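Local coordinates for protein glucose-6-phosphate 1-dehydrogenase (Mycobacterium avium, PDB 4LGV) that probably catalyses the NADP-dependent oxidation of glucose 6-phosphate to 6-phosphogluconolactone, the first step of the pentose phosphate pathway, at residues A[439-442]-A[443-446]; A[178-182]-A[183-187]; A[53-57]-A[58-62]. All blocks are in the same frame, centred on the assembly; numbering follows the deposited sequence.

Contact 1 of 3, residues A[439-442]-A[443-446]; sequences ETWR and IVQP
W441 brings the six-membered ring of its indole obliquely up to V444, one helical turn on, with CE3 of W441 3.7 Å from CG2 of V444. Valine suits the spot because its small branched side chain offers a methyl, CG2, that fits beside the indole while the bulk stays close to the backbone; with chi1 at -57°, CG2 sits between the backbone N and the carbonyl carbon, the side from which it reaches the ring. R442 forms a salt bridge with E439, three residues back. It uses NE and NH2 together, side-on, to hold the single oxygen OE1 of E439, which lies in the guanidinium plane, 2.9 Å from R442 NE; NH2 meets OE1 nearly along its C-O axis. The bend of the arginine at chi3 (63°) turns the head back toward the glutamate, and one face of the guanidinium lies against CG1 of I443, with NH2 of R442 3.8 Å from that carbon. Backbone bonds from I443 N to E439 O and from V444 N to T440 O keep the turns regular. Q445 N bonds W441 O at 2.9 Å, but P446 has no N-H to give, and the helix kinks there. Within helix 434-449, W441 packs on L169 and A172 of helix 169-180, while T440 faces L257 of helix 246-264 and F284 of helix 273-284, its hydroxyl bonded to I437 O; R442 also bonds M287 O.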
# COMPACT_ATOMS: atom_id res chain seq x y z
N GLU A 439 21.70 5.40 23.64
CA GLU A 439 21.56 5.63 22.23
C GLU A 439 21.44 7.10 21.90
O GLU A 439 22.00 7.55 20.91
CB GLU A 439 20.31 4.93 21.66
CG GLU A 439 20.38 3.41 21.60
CD GLU A 439 21.51 2.87 20.76
OE1 GLU A 439 21.85 3.43 19.69
OE2 GLU A 439 22.11 1.89 21.20
N THR A 440 20.72 7.87 22.69
CA THR A 440 20.57 9.30 22.36
C THR A 440 21.85 10.06 22.58
O THR A 440 22.13 11.00 21.84
CB THR A 440 19.42 9.98 23.09
OG1 THR A 440 19.54 9.74 24.49
CG2 THR A 440 18.07 9.39 22.61
N TRP A 441 22.65 9.65 23.57
CA TRP A 441 23.99 10.24 23.74
C TRP A 441 24.90 9.90 22.55
O TRP A 441 25.58 10.78 22.04
CB TRP A 441 24.66 9.81 25.06
CG TRP A 441 24.14 10.59 26.28
CD1 TRP A 441 23.47 10.07 27.36
CD2 TRP A 441 24.20 11.99 26.49
NE1 TRP A 441 23.12 11.05 28.23
CE2 TRP A 441 23.54 12.26 27.71
CE3 TRP A 441 24.71 13.06 25.74
CZ2 TRP A 441 23.40 13.55 28.23
CZ3 TRP A 441 24.59 14.35 26.26
CH2 TRP A 441 23.94 14.57 27.49
N ARG A 442 24.85 8.66 22.06
CA ARG A 442 25.61 8.30 20.86
C ARG A 442 25.20 9.20 19.70
O ARG A 442 26.05 9.72 18.99
CB ARG A 442 25.35 6.84 20.48
CG ARG A 442 25.91 6.46 19.11
CD ARG A 442 25.50 5.07 18.66
NE ARG A 442 24.06 4.91 18.46
CZ ARG A 442 23.34 5.39 17.44
NH1 ARG A 442 23.89 6.09 16.48
NH2 ARG A 442 22.05 5.14 17.36
N ILE A 443 23.90 9.40 19.53
CA ILE A 443 23.39 10.19 18.43
C ILE A 443 23.91 11.62 18.45
O ILE A 443 24.37 12.12 17.42
CB ILE A 443 21.85 10.17 18.40
CG1 ILE A 443 21.39 8.78 18.00
CG2 ILE A 443 21.29 11.15 17.40
CD1 ILE A 443 19.95 8.49 18.33
N VAL A 444 23.89 12.27 19.61
CA VAL A 444 24.26 13.71 19.70
C VAL A 444 25.76 13.96 19.88
O VAL A 444 26.24 15.06 19.67
CB VAL A 444 23.49 14.47 20.81
CG1 VAL A 444 21.99 14.35 20.61
CG2 VAL A 444 23.88 14.01 22.21
N GLN A 445 26.50 12.94 20.28
CA GLN A 445 27.91 13.14 20.65
C GLN A 445 28.75 13.95 19.62
O GLN A 445 29.54 14.76 20.02
CB GLN A 445 28.57 11.80 20.95
CG GLN A 445 29.92 11.94 21.59
CD GLN A 445 29.77 12.63 22.93
OE1 GLN A 445 30.53 13.52 23.25
NE2 GLN A 445 28.68 12.32 23.66
N PRO A 446 28.58 13.71 18.32
CA PRO A 446 29.49 14.35 17.37
C PRO A 446 29.33 15.85 17.37
O PRO A 446 30.31 16.58 17.20
CB PRO A 446 29.06 13.77 16.02
CG PRO A 446 28.53 12.43 16.36
CD PRO A 446 27.84 12.59 17.70

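Contact 2 of 3, residues A[178-182]-A[183-187]; sequences RLRAV and LDEDQ
L179 O accepts two backbone N-H groups, V182 N lying 3.1 Å and L183 N 2.8 Å from it, and by L183 the chain is extended. The carbonyl of L183 comes round to R180. NE of R180 donates to L183 O over 3.0 Å, with an N-H...O angle of 156°; the oxygen lies at the edge of the guanidinium and in its plane. Bends at chi2 (-73°) and chi3 fold the arginine back over the turn, a reach that its long, flexible chain permits. One face of the guanidinium then lies over E185 N, while CD of R180 is 3.7 Å from E185 OE1. E185 OE2 is held by R190 in a salt bridge and by the backbone N of E434. Further along, D184 N donates to Q187 OE1 at 3.0 Å, on a lone pair of the amide oxygen, and Q187 NE2 bonds A157 O, so both ends of that amide are used. Leucine suits position 183, which is buried against V145 of helix 141-150 and I188 of strand 188-191. The turn thus joins helix 169-180 to strand 188-191, and R180 also forms a salt bridge with E434 of helix 434-449.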
# COMPACT_ATOMS: atom_id res chain seq x y z
N ARG A 178 27.55 3.17 38.34
CA ARG A 178 27.56 3.27 39.79
C ARG A 178 26.16 3.02 40.41
O ARG A 178 26.04 2.32 41.40
CB ARG A 178 28.12 4.61 40.21
CG ARG A 178 29.60 4.74 39.87
CD ARG A 178 30.18 6.01 40.46
NE ARG A 178 30.27 5.92 41.91
CZ ARG A 178 30.72 6.90 42.70
NH1 ARG A 178 31.12 8.07 42.20
NH2 ARG A 178 30.75 6.71 44.01
N LEU A 179 25.12 3.52 39.77
CA LEU A 179 23.75 3.26 40.23
C LEU A 179 23.34 1.79 40.05
O LEU A 179 22.73 1.19 40.94
CB LEU A 179 22.74 4.18 39.50
CG LEU A 179 22.98 5.69 39.60
CD1 LEU A 179 21.89 6.46 38.91
CD2 LEU A 179 23.08 6.12 41.04
N ARG A 180 23.66 1.22 38.90
CA ARG A 180 23.24 -0.15 38.58
C ARG A 180 24.01 -1.20 39.40
O ARG A 180 23.57 -2.33 39.54
CB ARG A 180 23.37 -0.41 37.08
CG ARG A 180 22.39 0.37 36.23
CD ARG A 180 20.94 -0.16 36.33
NE ARG A 180 20.85 -1.61 36.67
CZ ARG A 180 20.94 -2.64 35.83
NH1 ARG A 180 21.09 -2.47 34.53
NH2 ARG A 180 20.88 -3.87 36.31
N ALA A 181 25.13 -0.82 39.99
CA ALA A 181 25.80 -1.71 40.90
C ALA A 181 24.90 -2.04 42.11
O ALA A 181 25.05 -3.09 42.69
CB ALA A 181 27.11 -1.09 41.40
N VAL A 182 24.01 -1.12 42.51
CA VAL A 182 23.14 -1.37 43.67
C VAL A 182 21.63 -1.32 43.38
O VAL A 182 20.83 -1.69 44.23
CB VAL A 182 23.48 -0.43 44.84
CG1 VAL A 182 24.87 -0.75 45.43
CG2 VAL A 182 23.44 1.02 44.42
N LEU A 183 21.24 -0.84 42.20
CA LEU A 183 19.84 -0.74 41.81
C LEU A 183 19.58 -1.50 40.51
O LEU A 183 20.39 -1.44 39.60
CB LEU A 183 19.45 0.72 41.61
CG LEU A 183 19.51 1.63 42.84
CD1 LEU A 183 19.46 3.12 42.45
CD2 LEU A 183 18.38 1.30 43.78
N ASP A 184 18.44 -2.14 40.42
CA ASP A 184 17.89 -2.55 39.13
C ASP A 184 17.43 -1.35 38.34
O ASP A 184 17.09 -0.31 38.92
CB ASP A 184 16.71 -3.51 39.30
CG ASP A 184 17.08 -4.78 40.07
OD1 ASP A 184 18.23 -5.26 39.91
OD2 ASP A 184 16.23 -5.26 40.85
N GLU A 185 17.37 -1.51 37.03
CA GLU A 185 16.96 -0.44 36.13
C GLU A 185 15.58 0.04 36.52
O GLU A 185 15.32 1.21 36.42
CB GLU A 185 16.95 -0.92 34.64
CG GLU A 185 16.44 0.12 33.61
CD GLU A 185 17.23 1.45 33.63
OE1 GLU A 185 18.40 1.46 34.10
OE2 GLU A 185 16.66 2.48 33.17
N ASP A 186 14.70 -0.86 36.91
CA ASP A 186 13.32 -0.47 37.17
C ASP A 186 13.17 0.26 38.54
O ASP A 186 12.09 0.68 38.90
CB ASP A 186 12.38 -1.67 37.05
CG ASP A 186 12.51 -2.69 38.23
OD1 ASP A 186 13.40 -2.56 39.11
OD2 ASP A 186 11.71 -3.65 38.27
N GLN A 187 14.26 0.41 39.29
CA GLN A 187 14.23 1.22 40.51
C GLN A 187 14.76 2.62 40.20
O GLN A 187 14.76 3.48 41.10
CB GLN A 187 15.11 0.59 41.60
CG GLN A 187 14.65 -0.79 42.07
CD GLN A 187 15.61 -1.34 43.14
OE1 GLN A 187 16.64 -1.93 42.80
NE2 GLN A 187 15.30 -1.13 44.40

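Contact 3 of 3, residues A[53-57]-A[58-62]; sequences RLERR and EELEH
L60 packs back against the last turn of the helix, its CG 3.9 Å from CB of L54 and its CD1 3.7 Å from OE1 of E55; this is the close part of the contact. A Schellman motif closes the helix: E58 takes a positive phi (62°), E59 N bonds L54 O at 2.8 Å, and E58 N bonds E55 O at 2.9 Å. Leucines at 54 and 60 supply the apolar contact beside this polar cap. Buried E55 forms salt bridges with R103 and R99, which would favour its charged form, and a water donates to both E55 OE2 and L60 O, bridging helix and loop. The outer side is looser. There E58 is exposed, its CB still against the R57 carbonyl, and R57 forms a salt bridge with E59, NE to OE1 3.1 Å. The carboxylate oxygen lies near the guanidinium plane, whereas the nitrogen meets it from above the carboxylate plane, the two planes being 80° apart. The stronger partner of R57 is E417, bound through NH2, and R53 shares that acid. Helix 41-56 ends here before strand 64-68: L54 and E59 rest on Y421 of helix 413-424, and L60 on L100 of helix 94-103.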
# COMPACT_ATOMS: atom_id res chain seq x y z
N ARG A 53 0.05 21.16 46.01
CA ARG A 53 -1.07 20.93 45.05
C ARG A 53 -1.58 19.50 45.13
O ARG A 53 -2.78 19.24 45.05
CB ARG A 53 -0.66 21.27 43.62
CG ARG A 53 -0.43 22.76 43.39
CD ARG A 53 0.32 23.04 42.09
NE ARG A 53 -0.36 22.56 40.88
CZ ARG A 53 -1.21 23.28 40.15
NH1 ARG A 53 -1.49 24.52 40.44
NH2 ARG A 53 -1.76 22.73 39.08
N LEU A 54 -0.68 18.56 45.35
CA LEU A 54 -1.08 17.17 45.49
C LEU A 54 -1.90 17.03 46.77
O LEU A 54 -2.92 16.33 46.78
CB LEU A 54 0.11 16.24 45.48
CG LEU A 54 0.86 16.07 44.14
CD1 LEU A 54 2.24 15.45 44.37
CD2 LEU A 54 0.09 15.20 43.18
N GLU A 55 -1.49 17.73 47.83
CA GLU A 55 -2.26 17.75 49.07
C GLU A 55 -3.64 18.34 48.88
O GLU A 55 -4.62 17.78 49.36
CB GLU A 55 -1.53 18.55 50.14
CG GLU A 55 -2.19 18.52 51.51
CD GLU A 55 -2.08 17.17 52.12
OE1 GLU A 55 -0.96 16.78 52.51
OE2 GLU A 55 -3.10 16.47 52.20
N ARG A 56 -3.72 19.46 48.20
CA ARG A 56 -5.02 20.01 47.88
C ARG A 56 -5.95 19.04 47.15
O ARG A 56 -7.13 19.02 47.40
CB ARG A 56 -4.90 21.31 47.05
CG ARG A 56 -6.26 21.96 46.76
CD ARG A 56 -6.09 23.35 46.18
NE ARG A 56 -5.41 23.30 44.88
CZ ARG A 56 -4.57 24.22 44.39
NH1 ARG A 56 -4.27 25.32 45.06
NH2 ARG A 56 -4.04 24.02 43.17
N ARG A 57 -5.41 18.30 46.19
CA ARG A 57 -6.18 17.29 45.43
C ARG A 57 -6.37 15.99 46.23
O ARG A 57 -6.90 15.01 45.69
CB ARG A 57 -5.46 16.96 44.13
CG ARG A 57 -5.43 18.11 43.15
CD ARG A 57 -5.11 17.66 41.73
NE ARG A 57 -3.71 17.29 41.61
CZ ARG A 57 -2.70 18.13 41.37
NH1 ARG A 57 -2.90 19.44 41.21
NH2 ARG A 57 -1.45 17.67 41.29
N GLU A 58 -5.91 15.98 47.48
CA GLU A 58 -6.01 14.83 48.38
C GLU A 58 -5.26 13.61 47.84
O GLU A 58 -5.64 12.50 48.10
CB GLU A 58 -7.47 14.48 48.67
CG GLU A 58 -8.22 15.63 49.36
CD GLU A 58 -9.71 15.39 49.54
OE1 GLU A 58 -10.28 14.45 48.95
OE2 GLU A 58 -10.32 16.17 50.26
N GLU A 59 -4.16 13.84 47.14
CA GLU A 59 -3.37 12.76 46.57
C GLU A 59 -2.11 12.37 47.39
O GLU A 59 -1.46 11.40 47.05
CB GLU A 59 -3.01 13.09 45.11
CG GLU A 59 -4.23 12.98 44.18
CD GLU A 59 -3.99 13.52 42.76
OE1 GLU A 59 -3.14 14.39 42.52
OE2 GLU A 59 -4.68 13.08 41.84
N LEU A 60 -1.81 13.09 48.46
CA LEU A 60 -0.75 12.68 49.40
C LEU A 60 -1.35 11.86 50.54
O LEU A 60 -2.31 12.30 51.19
CB LEU A 60 -0.06 13.90 50.01
CG LEU A 60 0.74 14.81 49.06
CD1 LEU A 60 1.40 15.93 49.85
CD2 LEU A 60 1.80 14.05 48.29
N GLU A 61 -0.82 10.66 50.75
CA GLU A 61 -1.37 9.75 51.77
C GLU A 61 -0.31 9.20 52.72
O GLU A 61 -0.64 8.38 53.55
CB GLU A 61 -2.10 8.56 51.12
CG GLU A 61 -3.22 8.93 50.15
CD GLU A 61 -3.61 7.84 49.13
OE1 GLU A 61 -2.78 6.98 48.74
OE2 GLU A 61 -4.77 7.90 48.68
N HIS A 62 0.93 9.66 52.59
CA HIS A 62 2.06 9.06 53.25
C HIS A 62 3.03 10.13 53.80
O HIS A 62 3.07 11.25 53.31
CB HIS A 62 2.79 8.11 52.28
CG HIS A 62 1.96 6.94 51.85
ND1 HIS A 62 1.37 6.86 50.60
CD2 HIS A 62 1.53 5.85 52.54
CE1 HIS A 62 0.65 5.75 50.53
NE2 HIS A 62 0.72 5.13 51.69
O HOH W 1 -3.78 14.50 50.68

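Overall arrangement
Along the chain contact 3 comes first, then contact 2, then contact 1. Contacts 3 and 2 belong to the NAD-binding domain and sit at the C-terminal ends of helices that lead into strands 64-68 and 188-191 of the same six-stranded parallel sheet, a Rossmann fold; their centres are about 29 Å apart. Contact 1 lies in the C-terminal domain, with its centre about 22 Å from that of contact 2 and 39 Å from that of contact 3; contacts 1 and 3 lie on opposite sides of the chain's centre. None of the three touches another. Helices 169-180 and 434-449 nevertheless link contacts 1 and 2, joining the nucleotide-binding part to the C-terminal part, while helix 413-424 similarly borders contact 3.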